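Local coordinates for protein prolyl oligopeptidase (Novosphingobium capsulatum, PDB 1YR2) that probably hydrolyses oligopeptides on the carboxyl side of proline, and less readily alanine, as a serine peptidase of family S9A, at residues A[41-46]-A[79-84]; A[67-72]-A[655-660]; A[130-135]-A[152-157]; A[164-169]-A[178-183]. All blocks are in the same frame, centred on the assembly; numbering follows the deposited sequence.

Overall arrangement
The chain starts on the hydrolase side of the molecule. Interaction 1 closes the first loop, bringing 41-46 onto helix 72-89 at 79-84. Interaction 2 opens inside that loop, at 67-72, and closes far along the chain at 655-660, so the two cross. Their centres are 15 Å apart. The loop closed by interaction 2 holds the seven four-stranded sheets of the beta-propeller. Interactions 3 and 4 nest within it, one after the other. Interaction 3 joins the last two strands of the first sheet and the turn that leaves it; interaction 4 pairs the first two strands of the next. These two touch, with centres 11 Å apart.

Interaction 1 (A[41-46]-A[79-84]); sequences PASPQV and QAQSAY
Tyr84 has chi1 at -177°, which sets CG beside its own carbonyl carbon and turns a ring face to Pro41. Gln81 bends at chi2 (-67°), and this folds its amide back beside the same proline. Pro41 CD lies over the Tyr84 ring, 3.8 Å from the ring centroid and 20° off the normal. This is a CH-pi contact, displaced toward CD2. Pro41 CG rests against Tyr84 CB at 3.7 Å. On the next atom of the proline ring, Pro41 CB meets Ala80 CB at 3.9 Å. The proline thus sits on one side of helix 72-89, over residues one turn apart, and joins the N-terminal loop to the helix that packs on the hydrolase part of the fold. Gln81 NE2 comes within 3.8 Å of Pro41 CB, but its hydrogen bond goes to Gln674 of helix 664-675. Were Gln81 an alanine, Gln674 OE1 would probably lose this donor and a gap would open beside the proline ring. Ser43 OG approaches Gln81 NE2 at 3.8 Å without bonding to it; its partner is Trp77 NE1. Tyr84 OH bonds to the carbonyl oxygen of Pro38.

Interaction 2 (A[67-72]-A[655-660]); sequences DVRTDA and ADTDDR
The loop that follows strand 649-654 stands where alpha/beta hydrolases commonly carry their catalytic acid, and its first residues meet the turn before helix 72-89. Val68 and Asp656 touch here. Val68 CG1 lies between its backbone N and carbonyl carbon (chi1 77°), and from there it reaches Asp656 O and Asp656 OD2, both at 3.6 Å. The two side chains run at about a right angle. One water ties the backbones together: it accepts from Val68 N at 3.1 Å and donates to Asp656 O at 2.7 Å. Thr657 CG2 fits against Val68 CG1 at 3.9 Å and over one face of the Arg69 guanidinium, nearest to Arg69 NE. Asp67 grips that guanidinium side-on, in its plane. Arg69 NE donates to Asp67 OD1 and Arg69 NH2 to Asp67 OD2, each at 2.9 Å, both on syn lone pairs. The backbone N of Arg69 takes the anti lone pair of Asp67 OD1, which makes an Asx turn. Two bonds therefore grip OD1, and the salt bridge fixes the arginine's rotation. Val68 also packs on Val74, Ala75 and Val78 of helix 72-89, while the backbone of Asp656 bonds to Glu688, just past strand 683-687.

Interaction 3 (A[130-135]-A[152-157]); sequences MNQSQL and LDPNTW
Gln132 crosses Pro154 obliquely, and its backbone is bracketed by the Asn155 amide. Its CB is 3.7 Å from Asn155 OD1. CG lies anti to the carbonyl carbon (chi1 -61°) and the chain then runs extended, which carries the amide to Pro154: Gln132 CD reaches Pro154 CB, and Gln132 OE1 comes to 3.2 Å from the same CB. OE1 accepts from Leu165 N. Gln132 NE2 donates to Thr163 O and to a water shared with Asn131 OD1 and Asn155 OD1. The amide of Asn155 pairs with both N and O of the Gln132 backbone. Asn155 OD1 accepts from Gln132 N at 3.0 Å, in the carbonyl plane and on a lone pair, and Asn155 ND2 donates to Gln132 O at 2.9 Å. Asp153 positions this amide: its OD1 accepts from Asn155 ND2 and from Asn155 N, the second bond forming an Asx turn. Gln134 NE2 meets Asp153 OD2 at 2.9 Å from above the carboxylate, with the two planes 86° apart. With an alanine in place of Asp153, Gln134 NE2 would probably lose its acceptor and the Asn155 amide would be freer to turn. Next to Gln134 and Asp153, Leu135 and Leu152 form an antiparallel hydrogen-bonded pair, their side chains alongside each other. This pair joins strands 134-139 and 149-152 of one propeller blade, while both leucines reach Leu177 on strand 176-183 of the next.

Interaction 4 (A[164-169]-A[178-183]); sequences ALDAWA and AYSVQD
Segments 164-169 and 178-183 run antiparallel, their strand axes approaching to 4.5 Å with 169° between the N-to-C directions, and are joined by six backbone hydrogen bonds across a beta bulge. Asp166 and Ala167 together face Ser180: Asp166 N donates to Ser180 O at 2.9 Å, and Ser180 N donates to Ala167 O at 2.8 Å. The extra residue turns Ala167 N out of the pairing, and this buried N-H has no partner in the model. Hydrogen-bonded pairs follow on both sides of the bulge, Ala164 with Gln182 and Ala169 with Ala178. Leu165, Trp168, Tyr179 and Val181 share one face of the sheet. Leu165 CD1 meets Tyr179 CB at 3.7 Å, the side chains crossing at about a right angle. Trp168 CB and Tyr179 CB are 4.1 Å apart. Both aromatic residues place CG between the backbone N and the carbonyl carbon (chi1 55° and 63°), and their rings lead away from the partner strand. Near the bulge, a water donates to Asp166 OD2 at 2.7 Å and is also bonded to Ser180 OG. Asp166 OD2 makes a salt bridge with Arg189 as well. The two strands form the hairpin that begins this propeller blade. Tyr179 and Val181 bond through their backbones to strand 188-195, while Leu165 and Tyr179 pack on Leu152 of the preceding blade.

Interaction 1 (A[41-46]-A[79-84])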
loop_
_atom_site.group_PDB
_atom_site.type_symbol
_atom_site.label_atom_id
_atom_site.label_comp_id
_atom_site.label_asym_id
_atom_site.label_seq_id
_atom_site.Cartn_x
_atom_site.Cartn_y
_atom_site.Cartn_z
ATOM N N PRO A 41 -25.115 27.303 9.585
ATOM C CA PRO A 41 -26.470 26.776 9.401
ATOM C C PRO A 41 -26.954 26.130 10.686
ATOM O O PRO A 41 -26.124 25.719 11.509
ATOM C CB PRO A 41 -26.309 25.742 8.297
ATOM C CG PRO A 41 -25.036 26.178 7.573
ATOM C CD PRO A 41 -24.140 26.615 8.704
ATOM N N ALA A 42 -28.265 26.096 10.878
ATOM C CA ALA A 42 -28.827 25.573 12.099
ATOM C C ALA A 42 -28.506 24.070 12.280
ATOM O O ALA A 42 -28.475 23.298 11.340
ATOM C CB ALA A 42 -30.357 25.825 12.130
ATOM N N SER A 43 -28.261 23.670 13.512
ATOM C CA SER A 43 -28.248 22.248 13.844
ATOM C C SER A 43 -29.237 22.019 14.987
ATOM O O SER A 43 -28.825 21.935 16.115
ATOM C CB SER A 43 -26.822 21.829 14.225
ATOM O OG SER A 43 -25.981 21.915 13.058
ATOM N N PRO A 44 -30.542 21.980 14.707
ATOM C CA PRO A 44 -31.541 21.815 15.776
ATOM C C PRO A 44 -31.266 20.601 16.679
ATOM O O PRO A 44 -30.797 19.570 16.199
ATOM C CB PRO A 44 -32.858 21.616 15.005
ATOM C CG PRO A 44 -32.613 22.294 13.653
ATOM C CD PRO A 44 -31.174 22.041 13.381
ATOM N N GLN A 45 -31.527 20.742 17.968
ATOM C CA GLN A 45 -31.322 19.661 18.926
ATOM C C GLN A 45 -32.654 19.020 19.265
ATOM O O GLN A 45 -33.645 19.711 19.420
ATOM C CB GLN A 45 -30.707 20.213 20.185
ATOM C CG GLN A 45 -29.343 20.717 19.935
ATOM C CD GLN A 45 -28.683 21.268 21.170
ATOM O OE1 GLN A 45 -28.666 20.625 22.211
ATOM N NE2 GLN A 45 -28.122 22.463 21.059
ATOM N N VAL A 46 -32.677 17.699 19.334
ATOM C CA VAL A 46 -33.788 16.965 19.904
ATOM C C VAL A 46 -33.208 16.451 21.221
ATOM O O VAL A 46 -32.416 15.512 21.220
ATOM C CB VAL A 46 -34.236 15.793 18.982
ATOM C CG1 VAL A 46 -35.340 14.950 19.656
ATOM C CG2 VAL A 46 -34.719 16.312 17.592
ATOM N N GLN A 79 -27.646 19.823 2.717
ATOM C CA GLN A 79 -27.620 20.819 1.641
ATOM C C GLN A 79 -27.068 22.178 2.139
ATOM O O GLN A 79 -26.227 22.773 1.480
ATOM C CB GLN A 79 -29.044 20.977 1.043
ATOM C CG GLN A 79 -29.218 22.101 0.024
ATOM C CD GLN A 79 -30.509 21.919 -0.832
ATOM O OE1 GLN A 79 -30.708 20.854 -1.455
ATOM N NE2 GLN A 79 -31.366 22.948 -0.867
ATOM N N ALA A 80 -27.552 22.623 3.306
ATOM C CA ALA A 80 -27.127 23.867 3.960
ATOM C C ALA A 80 -25.646 23.851 4.375
ATOM O O ALA A 80 -24.920 24.804 4.101
ATOM C CB ALA A 80 -28.053 24.200 5.187
ATOM N N GLN A 81 -25.163 22.772 4.979
ATOM C CA GLN A 81 -23.776 22.729 5.425
ATOM C C GLN A 81 -22.841 22.687 4.212
ATOM O O GLN A 81 -21.816 23.352 4.180
ATOM C CB GLN A 81 -23.508 21.488 6.293
ATOM C CG GLN A 81 -24.170 21.515 7.674
ATOM C CD GLN A 81 -23.619 22.585 8.621
ATOM O OE1 GLN A 81 -22.547 23.147 8.373
ATOM N NE2 GLN A 81 -24.345 22.863 9.716
ATOM N N SER A 82 -23.227 21.909 3.210
ATOM C CA SER A 82 -22.411 21.729 2.031
ATOM C C SER A 82 -22.256 23.045 1.296
ATOM O O SER A 82 -21.170 23.386 0.873
ATOM C CB SER A 82 -23.029 20.688 1.102
ATOM O OG SER A 82 -22.065 20.383 0.094
ATOM N N ALA A 83 -23.341 23.779 1.140
ATOM C CA ALA A 83 -23.290 25.057 0.441
ATOM C C ALA A 83 -22.509 26.092 1.251
ATOM O O ALA A 83 -21.714 26.866 0.681
ATOM C CB ALA A 83 -24.702 25.556 0.132
ATOM N N TYR A 84 -22.701 26.068 2.571
ATOM C CA TYR A 84 -21.997 26.951 3.496
ATOM C C TYR A 84 -20.481 26.721 3.411
ATOM O O TYR A 84 -19.693 27.661 3.391
ATOM C CB TYR A 84 -22.475 26.691 4.926
ATOM C CG TYR A 84 -21.872 27.590 5.958
ATOM C CD1 TYR A 84 -20.684 27.251 6.573
ATOM C CD2 TYR A 84 -22.478 28.796 6.313
ATOM C CE1 TYR A 84 -20.103 28.074 7.539
ATOM C CE2 TYR A 84 -21.911 29.622 7.277
ATOM C CZ TYR A 84 -20.734 29.256 7.883
ATOM O OH TYR A 84 -20.144 30.059 8.809
#

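Interaction 2 (A[67-72]-A[655-660])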
loop_
_atom_site.group_PDB
_atom_site.type_symbol
_atom_site.label_atom_id
_atom_site.label_comp_id
_atom_site.label_asym_id
_atom_site.label_seq_id
_atom_site.Cartn_x
_atom_site.Cartn_y
_atom_site.Cartn_z
ATOM N N ASP A 67 -30.595 8.171 7.212
ATOM C CA ASP A 67 -30.098 8.149 5.824
ATOM C C ASP A 67 -30.531 9.426 5.045
ATOM O O ASP A 67 -31.709 9.719 4.907
ATOM C CB ASP A 67 -30.629 6.860 5.149
ATOM C CG ASP A 67 -29.866 6.476 3.923
ATOM O OD1 ASP A 67 -29.746 7.292 2.981
ATOM O OD2 ASP A 67 -29.339 5.343 3.818
ATOM N N VAL A 68 -29.565 10.151 4.493
ATOM C CA VAL A 68 -29.826 11.367 3.750
ATOM C C VAL A 68 -30.751 11.126 2.549
ATOM O O VAL A 68 -31.428 12.039 2.123
ATOM C CB VAL A 68 -28.515 12.022 3.261
ATOM C CG1 VAL A 68 -27.951 11.288 2.067
ATOM C CG2 VAL A 68 -28.722 13.486 2.962
ATOM N N ARG A 69 -30.762 9.907 2.014
ATOM C CA ARG A 69 -31.608 9.602 0.858
ATOM C C ARG A 69 -33.095 9.456 1.184
ATOM O O ARG A 69 -33.929 9.525 0.271
ATOM C CB ARG A 69 -31.114 8.339 0.169
ATOM C CG ARG A 69 -29.728 8.463 -0.360
ATOM C CD ARG A 69 -29.119 7.160 -0.748
ATOM N NE ARG A 69 -28.917 6.271 0.382
ATOM C CZ ARG A 69 -28.459 5.039 0.277
ATOM N NH1 ARG A 69 -28.166 4.524 -0.912
ATOM N NH2 ARG A 69 -28.298 4.304 1.362
ATOM N N THR A 70 -33.430 9.208 2.453
ATOM C CA THR A 70 -34.821 9.015 2.835
ATOM C C THR A 70 -35.314 9.912 3.955
ATOM O O THR A 70 -36.468 9.809 4.315
ATOM C CB THR A 70 -35.094 7.546 3.203
ATOM O OG1 THR A 70 -34.188 7.106 4.202
ATOM C CG2 THR A 70 -34.815 6.610 2.010
ATOM N N ASP A 71 -34.463 10.806 4.465
ATOM C CA ASP A 71 -34.820 11.661 5.588
ATOM C C ASP A 71 -34.638 13.117 5.172
ATOM O O ASP A 71 -33.522 13.586 4.980
ATOM C CB ASP A 71 -33.986 11.335 6.830
ATOM C CG ASP A 71 -34.485 12.062 8.069
ATOM O OD1 ASP A 71 -34.204 13.262 8.215
ATOM O OD2 ASP A 71 -35.184 11.536 8.940
ATOM N N ALA A 72 -35.768 13.803 5.002
ATOM C CA ALA A 72 -35.806 15.223 4.635
ATOM C C ALA A 72 -35.009 16.120 5.593
ATOM O O ALA A 72 -34.382 17.074 5.146
ATOM C CB ALA A 72 -37.245 15.700 4.576
ATOM N N ALA A 655 -18.423 11.814 2.321
ATOM C CA ALA A 655 -19.530 11.820 1.362
ATOM C C ALA A 655 -20.819 11.728 2.162
ATOM O O ALA A 655 -20.776 11.473 3.379
ATOM C CB ALA A 655 -19.429 10.656 0.385
ATOM N N ASP A 656 -21.943 11.976 1.507
ATOM C CA ASP A 656 -23.229 12.046 2.193
ATOM C C ASP A 656 -23.813 10.662 2.465
ATOM O O ASP A 656 -24.676 10.518 3.336
ATOM C CB ASP A 656 -24.228 12.937 1.438
ATOM C CG ASP A 656 -24.608 12.398 0.085
ATOM O OD1 ASP A 656 -23.813 11.669 -0.556
ATOM O OD2 ASP A 656 -25.695 12.685 -0.439
ATOM N N THR A 657 -23.309 9.669 1.735
ATOM C CA THR A 657 -23.461 8.249 2.078
ATOM C C THR A 657 -22.117 7.542 2.066
ATOM O O THR A 657 -21.195 7.895 1.299
ATOM C CB THR A 657 -24.404 7.514 1.130
ATOM O OG1 THR A 657 -23.926 7.612 -0.223
ATOM C CG2 THR A 657 -25.773 8.182 1.135
ATOM N N ASP A 658 -22.019 6.502 2.897
ATOM C CA ASP A 658 -20.763 5.790 3.086
ATOM C C ASP A 658 -21.086 4.504 3.836
ATOM O O ASP A 658 -21.630 4.536 4.954
ATOM C CB ASP A 658 -19.777 6.662 3.881
ATOM C CG ASP A 658 -18.345 6.109 3.910
ATOM O OD1 ASP A 658 -18.126 4.862 4.130
ATOM O OD2 ASP A 658 -17.365 6.887 3.770
ATOM N N ASP A 659 -20.771 3.377 3.208
ATOM C CA ASP A 659 -21.068 2.063 3.800
ATOM C C ASP A 659 -20.118 1.645 4.897
ATOM O O ASP A 659 -20.435 0.753 5.682
ATOM C CB ASP A 659 -21.028 0.992 2.737
ATOM C CG ASP A 659 -22.161 1.136 1.756
ATOM O OD1 ASP A 659 -23.287 1.479 2.176
ATOM O OD2 ASP A 659 -21.996 0.956 0.544
ATOM N N ARG A 660 -18.938 2.231 4.880
ATOM C CA ARG A 660 -17.878 1.793 5.741
ATOM C C ARG A 660 -17.925 2.539 7.044
ATOM O O ARG A 660 -18.063 1.924 8.066
ATOM C CB ARG A 660 -16.558 2.011 5.057
ATOM C CG ARG A 660 -15.443 1.393 5.804
ATOM C CD ARG A 660 -14.160 1.298 5.007
ATOM N NE ARG A 660 -13.223 0.503 5.778
ATOM C CZ ARG A 660 -12.386 0.967 6.694
ATOM N NH1 ARG A 660 -12.300 2.268 6.963
ATOM N NH2 ARG A 660 -11.598 0.108 7.337
HETATM O O HOH W 1 -26.553 9.894 5.165
#

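Interaction 3 (A[130-135]-A[152-157])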
loop_
_atom_site.group_PDB
_atom_site.type_symbol
_atom_site.label_atom_id
_atom_site.label_comp_id
_atom_site.label_asym_id
_atom_site.label_seq_id
_atom_site.Cartn_x
_atom_site.Cartn_y
_atom_site.Cartn_z
ATOM N N MET A 130 -3.012 5.339 -20.393
ATOM C CA MET A 130 -3.637 4.139 -20.931
ATOM C C MET A 130 -4.341 3.350 -19.827
ATOM O O MET A 130 -3.829 3.220 -18.752
ATOM C CB MET A 130 -2.579 3.237 -21.573
ATOM C CG MET A 130 -1.789 3.831 -22.739
ATOM S SD MET A 130 -0.189 2.861 -22.909
ATOM C CE MET A 130 0.378 3.529 -24.467
ATOM N N ASN A 131 -5.516 2.801 -20.132
ATOM C CA ASN A 131 -6.291 2.021 -19.160
ATOM C C ASN A 131 -5.506 0.792 -18.718
ATOM O O ASN A 131 -5.522 0.460 -17.562
ATOM C CB ASN A 131 -7.634 1.613 -19.758
ATOM C CG ASN A 131 -8.522 0.874 -18.778
ATOM O OD1 ASN A 131 -8.951 -0.260 -19.045
ATOM N ND2 ASN A 131 -8.805 1.491 -17.641
ATOM N N GLN A 132 -4.808 0.144 -19.654
ATOM C CA GLN A 132 -3.942 -0.991 -19.349
ATOM C C GLN A 132 -2.548 -0.739 -19.898
ATOM O O GLN A 132 -2.394 -0.145 -20.931
ATOM C CB GLN A 132 -4.464 -2.311 -19.954
ATOM C CG GLN A 132 -5.856 -2.799 -19.485
ATOM C CD GLN A 132 -6.277 -4.064 -20.231
ATOM O OE1 GLN A 132 -5.691 -5.117 -20.013
ATOM N NE2 GLN A 132 -7.252 -3.955 -21.132
ATOM N N SER A 133 -1.534 -1.228 -19.207
ATOM C CA SER A 133 -0.183 -1.168 -19.731
ATOM C C SER A 133 -0.034 -2.031 -20.978
ATOM O O SER A 133 -0.703 -3.054 -21.119
ATOM C CB SER A 133 0.793 -1.670 -18.701
ATOM O OG SER A 133 0.982 -0.725 -17.704
ATOM N N GLN A 134 0.857 -1.613 -21.883
ATOM C CA GLN A 134 1.306 -2.458 -22.967
ATOM C C GLN A 134 2.434 -3.350 -22.459
ATOM O O GLN A 134 3.026 -3.041 -21.463
ATOM C CB GLN A 134 1.891 -1.596 -24.068
ATOM C CG GLN A 134 0.906 -0.567 -24.672
ATOM C CD GLN A 134 1.555 0.395 -25.673
ATOM O OE1 GLN A 134 2.691 0.781 -25.483
ATOM N NE2 GLN A 134 0.816 0.806 -26.717
ATOM N N LEU A 135 2.687 -4.434 -23.194
ATOM C CA LEU A 135 3.882 -5.270 -23.015
ATOM C C LEU A 135 4.803 -4.933 -24.181
ATOM O O LEU A 135 4.456 -5.138 -25.363
ATOM C CB LEU A 135 3.534 -6.755 -23.041
ATOM C CG LEU A 135 4.754 -7.656 -22.748
ATOM C CD1 LEU A 135 5.383 -7.311 -21.459
ATOM C CD2 LEU A 135 4.309 -9.122 -22.844
ATOM N N LEU A 152 2.292 -6.793 -26.829
ATOM C CA LEU A 152 0.839 -6.799 -26.636
ATOM C C LEU A 152 0.319 -5.417 -26.295
ATOM O O LEU A 152 0.941 -4.689 -25.528
ATOM C CB LEU A 152 0.436 -7.759 -25.509
ATOM C CG LEU A 152 0.928 -9.207 -25.553
ATOM C CD1 LEU A 152 0.693 -9.866 -24.200
ATOM C CD2 LEU A 152 0.205 -9.916 -26.661
ATOM N N ASP A 153 -0.812 -5.033 -26.895
ATOM C CA ASP A 153 -1.513 -3.835 -26.490
ATOM C C ASP A 153 -2.968 -4.149 -26.135
ATOM O O ASP A 153 -3.852 -4.110 -26.984
ATOM C CB ASP A 153 -1.469 -2.767 -27.551
ATOM C CG ASP A 153 -1.963 -1.428 -27.016
ATOM O OD1 ASP A 153 -2.629 -1.407 -25.948
ATOM O OD2 ASP A 153 -1.683 -0.346 -27.557
ATOM N N PRO A 154 -3.214 -4.431 -24.873
ATOM C CA PRO A 154 -4.547 -4.866 -24.442
ATOM C C PRO A 154 -5.641 -3.818 -24.667
ATOM O O PRO A 154 -6.804 -4.198 -24.817
ATOM C CB PRO A 154 -4.356 -5.170 -22.975
ATOM C CG PRO A 154 -2.903 -5.263 -22.777
ATOM C CD PRO A 154 -2.257 -4.395 -23.764
ATOM N N ASN A 155 -5.263 -2.542 -24.767
ATOM C CA ASN A 155 -6.203 -1.473 -25.045
ATOM C C ASN A 155 -6.847 -1.599 -26.436
ATOM O O ASN A 155 -7.926 -1.076 -26.642
ATOM C CB ASN A 155 -5.521 -0.087 -24.894
ATOM C CG ASN A 155 -4.834 0.084 -23.572
ATOM O OD1 ASN A 155 -5.485 0.184 -22.535
ATOM N ND2 ASN A 155 -3.498 0.082 -23.585
ATOM N N THR A 156 -6.199 -2.269 -27.390
ATOM C CA THR A 156 -6.780 -2.510 -28.735
ATOM C C THR A 156 -7.680 -3.742 -28.778
ATOM O O THR A 156 -8.268 -4.044 -29.804
ATOM C CB THR A 156 -5.684 -2.753 -29.792
ATOM O OG1 THR A 156 -4.972 -3.973 -29.486
ATOM C CG2 THR A 156 -4.621 -1.668 -29.770
ATOM N N TRP A 157 -7.757 -4.491 -27.691
ATOM C CA TRP A 157 -8.580 -5.686 -27.670
ATOM C C TRP A 157 -10.062 -5.306 -27.483
ATOM O O TRP A 157 -10.922 -6.179 -27.572
ATOM C CB TRP A 157 -8.110 -6.634 -26.563
ATOM C CG TRP A 157 -6.669 -7.100 -26.690
ATOM C CD1 TRP A 157 -5.820 -6.938 -27.763
ATOM C CD2 TRP A 157 -5.939 -7.835 -25.716
ATOM N NE1 TRP A 157 -4.594 -7.505 -27.479
ATOM C CE2 TRP A 157 -4.650 -8.072 -26.235
ATOM C CE3 TRP A 157 -6.242 -8.308 -24.437
ATOM C CZ2 TRP A 157 -3.673 -8.772 -25.526
ATOM C CZ3 TRP A 157 -5.261 -9.004 -23.728
ATOM C CH2 TRP A 157 -3.992 -9.214 -24.276
HETATM O O HOH W 2 -6.545 3.208 -22.881
HETATM O O HOH W 3 -7.900 -1.102 -21.809
#

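Interaction 4 (A[164-169]-A[178-183])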
loop_
_atom_site.group_PDB
_atom_site.type_symbol
_atom_site.label_atom_id
_atom_site.label_comp_id
_atom_site.label_asym_id
_atom_site.label_seq_id
_atom_site.Cartn_x
_atom_site.Cartn_y
_atom_site.Cartn_z
ATOM N N ALA A 164 -9.015 -8.024 -20.638
ATOM C CA ALA A 164 -7.871 -7.536 -19.880
ATOM C C ALA A 164 -6.722 -8.532 -19.989
ATOM O O ALA A 164 -6.947 -9.721 -20.040
ATOM C CB ALA A 164 -8.267 -7.315 -18.425
ATOM N N LEU A 165 -5.508 -8.029 -20.047
ATOM C CA LEU A 165 -4.312 -8.869 -19.844
ATOM C C LEU A 165 -4.088 -9.014 -18.383
ATOM O O LEU A 165 -3.989 -8.020 -17.646
ATOM C CB LEU A 165 -3.109 -8.227 -20.457
ATOM C CG LEU A 165 -1.739 -8.802 -20.235
ATOM C CD1 LEU A 165 -1.593 -10.180 -20.816
ATOM C CD2 LEU A 165 -0.721 -7.863 -20.854
ATOM N N ASP A 166 -4.050 -10.266 -17.951
ATOM C CA ASP A 166 -3.871 -10.622 -16.557
ATOM C C ASP A 166 -2.378 -10.880 -16.325
ATOM O O ASP A 166 -1.659 -10.055 -15.683
ATOM C CB ASP A 166 -4.746 -11.862 -16.210
ATOM C CG ASP A 166 -4.533 -12.345 -14.770
ATOM O OD1 ASP A 166 -3.718 -11.720 -14.014
ATOM O OD2 ASP A 166 -5.092 -13.362 -14.291
ATOM N N ALA A 167 -1.857 -11.946 -16.920
ATOM C CA ALA A 167 -0.473 -12.356 -16.645
ATOM C C ALA A 167 0.266 -12.674 -17.924
ATOM O O ALA A 167 -0.363 -12.946 -18.946
ATOM C CB ALA A 167 -0.456 -13.589 -15.723
ATOM N N TRP A 168 1.617 -12.658 -17.880
ATOM C CA TRP A 168 2.413 -13.016 -19.055
ATOM C C TRP A 168 3.710 -13.679 -18.572
ATOM O O TRP A 168 4.116 -13.419 -17.477
ATOM C CB TRP A 168 2.719 -11.833 -19.959
ATOM C CG TRP A 168 3.381 -10.678 -19.311
ATOM C CD1 TRP A 168 2.771 -9.631 -18.746
ATOM C CD2 TRP A 168 4.800 -10.454 -19.150
ATOM N NE1 TRP A 168 3.701 -8.752 -18.245
ATOM C CE2 TRP A 168 4.951 -9.239 -18.466
ATOM C CE3 TRP A 168 5.929 -11.135 -19.538
ATOM C CZ2 TRP A 168 6.187 -8.687 -18.153
ATOM C CZ3 TRP A 168 7.190 -10.586 -19.224
ATOM C CH2 TRP A 168 7.297 -9.374 -18.541
ATOM N N ALA A 169 4.297 -14.510 -19.421
ATOM C CA ALA A 169 5.531 -15.199 -19.138
ATOM C C ALA A 169 6.207 -15.479 -20.447
ATOM O O ALA A 169 5.647 -16.129 -21.343
ATOM C CB ALA A 169 5.278 -16.466 -18.380
ATOM N N ALA A 178 3.647 -16.441 -23.472
ATOM C CA ALA A 178 2.355 -16.931 -23.076
ATOM C C ALA A 178 1.707 -15.837 -22.290
ATOM O O ALA A 178 2.376 -15.145 -21.506
ATOM C CB ALA A 178 2.485 -18.200 -22.215
ATOM N N TYR A 179 0.390 -15.667 -22.476
ATOM C CA TYR A 179 -0.321 -14.713 -21.696
ATOM C C TYR A 179 -1.737 -15.121 -21.387
ATOM O O TYR A 179 -2.321 -15.874 -22.131
ATOM C CB TYR A 179 -0.250 -13.326 -22.343
ATOM C CG TYR A 179 -0.876 -13.245 -23.667
ATOM C CD1 TYR A 179 -0.220 -13.714 -24.802
ATOM C CD2 TYR A 179 -2.104 -12.635 -23.819
ATOM C CE1 TYR A 179 -0.814 -13.606 -26.056
ATOM C CE2 TYR A 179 -2.690 -12.560 -25.045
ATOM C CZ TYR A 179 -2.032 -13.018 -26.154
ATOM O OH TYR A 179 -2.616 -12.916 -27.397
ATOM N N SER A 180 -2.239 -14.614 -20.261
ATOM C CA SER A 180 -3.565 -14.920 -19.742
ATOM C C SER A 180 -4.516 -13.744 -19.971
ATOM O O SER A 180 -4.184 -12.600 -19.588
ATOM C CB SER A 180 -3.408 -15.096 -18.251
ATOM O OG SER A 180 -4.527 -15.679 -17.772
ATOM N N VAL A 181 -5.704 -14.029 -20.468
ATOM C CA VAL A 181 -6.692 -13.018 -20.835
ATOM C C VAL A 181 -7.974 -13.224 -20.043
ATOM O O VAL A 181 -8.456 -14.345 -19.943
ATOM C CB VAL A 181 -7.070 -13.135 -22.332
ATOM C CG1 VAL A 181 -8.049 -12.072 -22.702
ATOM C CG2 VAL A 181 -5.821 -13.023 -23.245
ATOM N N GLN A 182 -8.534 -12.143 -19.535
ATOM C CA GLN A 182 -9.753 -12.196 -18.745
ATOM C C GLN A 182 -10.800 -11.485 -19.562
ATOM O O GLN A 182 -10.579 -10.344 -19.956
ATOM C CB GLN A 182 -9.552 -11.455 -17.429
ATOM C CG GLN A 182 -10.865 -11.179 -16.656
ATOM C CD GLN A 182 -10.615 -10.393 -15.377
ATOM O OE1 GLN A 182 -9.830 -9.445 -15.369
ATOM N NE2 GLN A 182 -11.258 -10.786 -14.313
ATOM N N ASP A 183 -11.940 -12.120 -19.761
ATOM C CA ASP A 183 -13.084 -11.490 -20.438
ATOM C C ASP A 183 -14.086 -11.017 -19.396
ATOM O O ASP A 183 -14.576 -11.802 -18.588
ATOM C CB ASP A 183 -13.738 -12.454 -21.426
ATOM C CG ASP A 183 -12.951 -12.557 -22.744
ATOM O OD1 ASP A 183 -13.189 -11.739 -23.672
ATOM O OD2 ASP A 183 -12.031 -13.403 -22.931
HETATM O O HOH W 4 -3.873 -15.598 -15.080
#